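Open reading frame 2 (Aeromonas sobria, PDB 3WQB) forms a complex with a partner protein, probably a secreted serine protease for which it acts as a dedicated chaperone. Local coordinates at residues Leu84-Asp89 with Val134-Glu139. Sequence-based numbering, arbitrary orientation.
Sequences LLVEAD and VNVQIE
Leu85 and Gln137 form the hydrogen-bonded pair where strands 83-87 and 136-141 run antiparallel, inside the larger sheet of the domain. Their backbones exchange two N-H...O bonds: Leu85 N reaches Gln137 O at 2.8 Å, and Gln137 N returns to Leu85 O, both within the carbonyl planes. The Leu85 side chain runs alongside Gln137. Leu85 CB lies 3.8 Å from Gln137 O, its CG approaches Gln137 OE1, and its CD1 comes closest to that oxygen, at 3.6 Å. On this same face, OE1 accepts a hydrogen bond from the backbone of the other protein chain, and Leu85 also touches Ile111 and Leu113 of the next strand.

The face bearing Leu84, Val86, Val136 and Ile138 is apolar. Leu84 CD2 meets Ile138 CG1 at 3.6 Å, against helix 122-131. With CG1 anti to its backbone N (chi1 168°), Val86 packs tightly on Val134 CG1. Glu87 N still bonds Asn135 O at 3.0 Å, but a water replaces the return bond, donating to Glu87 O and accepting from Asn135 N. The pairing thus illustrates a two-faced sheet: hydrocarbon turned to the helices, and a mixed face turned to the bound protein, where Leu85 packs and a basic side chain of that chain pairs with the Glu87 carboxylate.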
ATOM      1  N   LEU B  84      21.274  -6.483  14.370  1.00 17.91           N
ATOM      2  CA  LEU B  84      21.141  -5.108  14.831  1.00 18.48           C
ATOM      3  C   LEU B  84      21.324  -4.177  13.647  1.00 17.83           C
ATOM      4  O   LEU B  84      22.266  -4.340  12.862  1.00 17.80           O
ATOM      5  CB  LEU B  84      22.212  -4.784  15.881  1.00 19.26           C
ATOM      6  CG  LEU B  84      22.250  -5.595  17.174  1.00 22.19           C
ATOM      7  CD1 LEU B  84      23.665  -5.640  17.717  1.00 24.50           C
ATOM      8  CD2 LEU B  84      21.318  -5.011  18.203  1.00 24.37           C
ATOM      9  N   LEU B  85      20.422  -3.210  13.511  1.00 17.48           N
ATOM     10  CA  LEU B  85      20.596  -2.124  12.540  1.00 17.51           C
ATOM     11  C   LEU B  85      21.247  -0.961  13.264  1.00 17.85           C
ATOM     12  O   LEU B  85      20.808  -0.573  14.344  1.00 17.66           O
ATOM     13  CB  LEU B  85      19.261  -1.676  11.941  1.00 17.73           C
ATOM     14  CG  LEU B  85      18.334  -2.690  11.264  1.00 18.80           C
ATOM     15  CD1 LEU B  85      17.322  -1.933  10.430  1.00 19.16           C
ATOM     16  CD2 LEU B  85      19.051  -3.715  10.406  1.00 20.99           C
ATOM     17  N   VAL B  86      22.303  -0.422  12.667  1.00 18.38           N
ATOM     18  CA  VAL B  86      23.071   0.667  13.262  1.00 19.98           C
ATOM     19  C   VAL B  86      23.249   1.775  12.226  1.00 20.30           C
ATOM     20  O   VAL B  86      23.671   1.510  11.098  1.00 20.43           O
ATOM     21  CB  VAL B  86      24.456   0.156  13.756  1.00 20.31           C
ATOM     22  CG1 VAL B  86      25.385   1.301  14.117  1.00 21.32           C
ATOM     23  CG2 VAL B  86      24.284  -0.762  14.949  1.00 20.97           C
ATOM     24  N   GLU B  87      22.917   3.008  12.601  1.00 21.38           N
ATOM     25  CA  GLU B  87      23.148   4.145  11.713  1.00 22.84           C
ATOM     26  C   GLU B  87      24.588   4.640  11.846  1.00 23.68           C
ATOM     27  O   GLU B  87      24.927   5.385  12.769  1.00 23.64           O
ATOM     28  CB  GLU B  87      22.142   5.271  11.954  1.00 23.20           C
ATOM     29  CG  GLU B  87      22.171   6.330  10.856  1.00 24.76           C
ATOM     30  CD  GLU B  87      20.954   7.230  10.852  1.00 27.51           C
ATOM     31  OE1 GLU B  87      20.303   7.378  11.910  1.00 28.81           O
ATOM     32  OE2 GLU B  87      20.655   7.799   9.779  1.00 29.63           O
ATOM     33  N   ALA B  88      25.426   4.188  10.923  1.00 24.91           N
ATOM     34  CA  ALA B  88      26.838   4.542  10.885  1.00 26.55           C
ATOM     35  C   ALA B  88      27.351   4.231   9.491  1.00 27.85           C
ATOM     36  O   ALA B  88      26.825   3.342   8.816  1.00 27.95           O
ATOM     37  CB  ALA B  88      27.616   3.736  11.917  1.00 26.39           C
ATOM     38  N   ASP B  89      28.380   4.958   9.064  1.00 29.56           N
ATOM     39  CA  ASP B  89      29.081   4.632   7.822  1.00 31.24           C
ATOM     40  C   ASP B  89      29.776   3.277   7.979  1.00 31.89           C
ATOM     41  O   ASP B  89      29.939   2.793   9.101  1.00 32.10           O
ATOM     42  CB  ASP B  89      30.089   5.731   7.465  1.00 31.58           C
ATOM     43  CG  ASP B  89      31.268   5.783   8.427  1.00 32.75           C
ATOM     44  OD1 ASP B  89      32.161   4.913   8.332  1.00 34.40           O
ATOM     45  OD2 ASP B  89      31.310   6.704   9.267  1.00 33.74           O
ATOM     46  N   VAL B 134      24.973   6.283  19.389  1.00 26.66           N
ATOM     47  CA  VAL B 134      24.698   5.587  18.138  1.00 25.82           C
ATOM     48  C   VAL B 134      23.230   5.168  18.097  1.00 25.09           C
ATOM     49  O   VAL B 134      22.715   4.603  19.062  1.00 25.20           O
ATOM     50  CB  VAL B 134      25.620   4.352  17.966  1.00 25.84           C
ATOM     51  CG1 VAL B 134      25.438   3.727  16.593  1.00 25.87           C
ATOM     52  CG2 VAL B 134      27.083   4.737  18.187  1.00 26.01           C
ATOM     53  N   ASN B 135      22.558   5.483  16.991  1.00 24.34           N
ATOM     54  CA  ASN B 135      21.195   5.013  16.746  1.00 23.54           C
ATOM     55  C   ASN B 135      21.202   3.537  16.361  1.00 22.43           C
ATOM     56  O   ASN B 135      21.865   3.139  15.407  1.00 21.72           O
ATOM     57  CB  ASN B 135      20.518   5.846  15.653  1.00 24.17           C
ATOM     58  CG  ASN B 135      19.846   7.098  16.194  1.00 26.58           C
ATOM     59  OD1 ASN B 135      20.406   7.815  17.024  1.00 28.96           O
ATOM     60  ND2 ASN B 135      18.632   7.365  15.719  1.00 29.26           N
ATOM     61  N   VAL B 136      20.480   2.735  17.131  1.00 21.23           N
ATOM     62  CA  VAL B 136      20.473   1.282  16.959  1.00 20.56           C
ATOM     63  C   VAL B 136      19.046   0.734  17.039  1.00 19.56           C
ATOM     64  O   VAL B 136      18.221   1.238  17.795  1.00 19.68           O
ATOM     65  CB  VAL B 136      21.404   0.590  18.008  1.00 20.89           C
ATOM     66  CG1 VAL B 136      21.019   0.973  19.440  1.00 21.85           C
ATOM     67  CG2 VAL B 136      21.413  -0.928  17.844  1.00 21.45           C
ATOM     68  N   GLN B 137      18.765  -0.299  16.248  1.00 18.02           N
ATOM     69  CA  GLN B 137      17.492  -1.000  16.312  1.00 17.00           C
ATOM     70  C   GLN B 137      17.750  -2.502  16.324  1.00 16.42           C
ATOM     71  O   GLN B 137      18.445  -3.031  15.451  1.00 16.25           O
ATOM     72  CB  GLN B 137      16.587  -0.615  15.127  1.00 16.53           C
ATOM     73  CG  GLN B 137      15.190  -1.261  15.140  1.00 17.44           C
ATOM     74  CD  GLN B 137      14.399  -0.986  13.867  1.00 19.40           C
ATOM     75  OE1 GLN B 137      14.972  -0.712  12.819  1.00 22.12           O
ATOM     76  NE2 GLN B 137      13.076  -1.053  13.958  1.00 21.26           N
ATOM     77  N   ILE B 138      17.219  -3.175  17.338  1.00 16.37           N
ATOM     78  CA  ILE B 138      17.246  -4.634  17.389  1.00 16.18           C
ATOM     79  C   ILE B 138      16.166  -5.157  16.450  1.00 15.88           C
ATOM     80  O   ILE B 138      14.992  -4.804  16.594  1.00 15.68           O
ATOM     81  CB  ILE B 138      16.981  -5.152  18.824  1.00 16.36           C
ATOM     82  CG1 ILE B 138      18.061  -4.627  19.777  1.00 17.13           C
ATOM     83  CG2 ILE B 138      16.935  -6.679  18.845  1.00 16.31           C
ATOM     84  CD1 ILE B 138      17.737  -4.765  21.255  1.00 18.86           C
ATOM     85  N   GLU B 139      16.558  -5.970  15.472  1.00 15.75           N
ATOM     86  CA  GLU B 139      15.567  -6.506  14.538  1.00 16.01           C
ATOM     87  C   GLU B 139      14.636  -7.519  15.197  1.00 15.94           C
ATOM     88  O   GLU B 139      15.079  -8.525  15.759  1.00 15.71           O
ATOM     89  CB  GLU B 139      16.204  -7.120  13.295  1.00 16.19           C
ATOM     90  CG  GLU B 139      15.156  -7.780  12.399  1.00 17.13           C
ATOM     91  CD  GLU B 139      15.700  -8.257  11.082  1.00 17.51           C
ATOM     92  OE1 GLU B 139      16.725  -8.965  11.068  1.00 19.15           O
ATOM     93  OE2 GLU B 139      15.068  -7.949  10.058  1.00 18.53           O
TER
HETATM   94  O   HOH W   1      23.877   6.691  14.876  1.00 25.34           O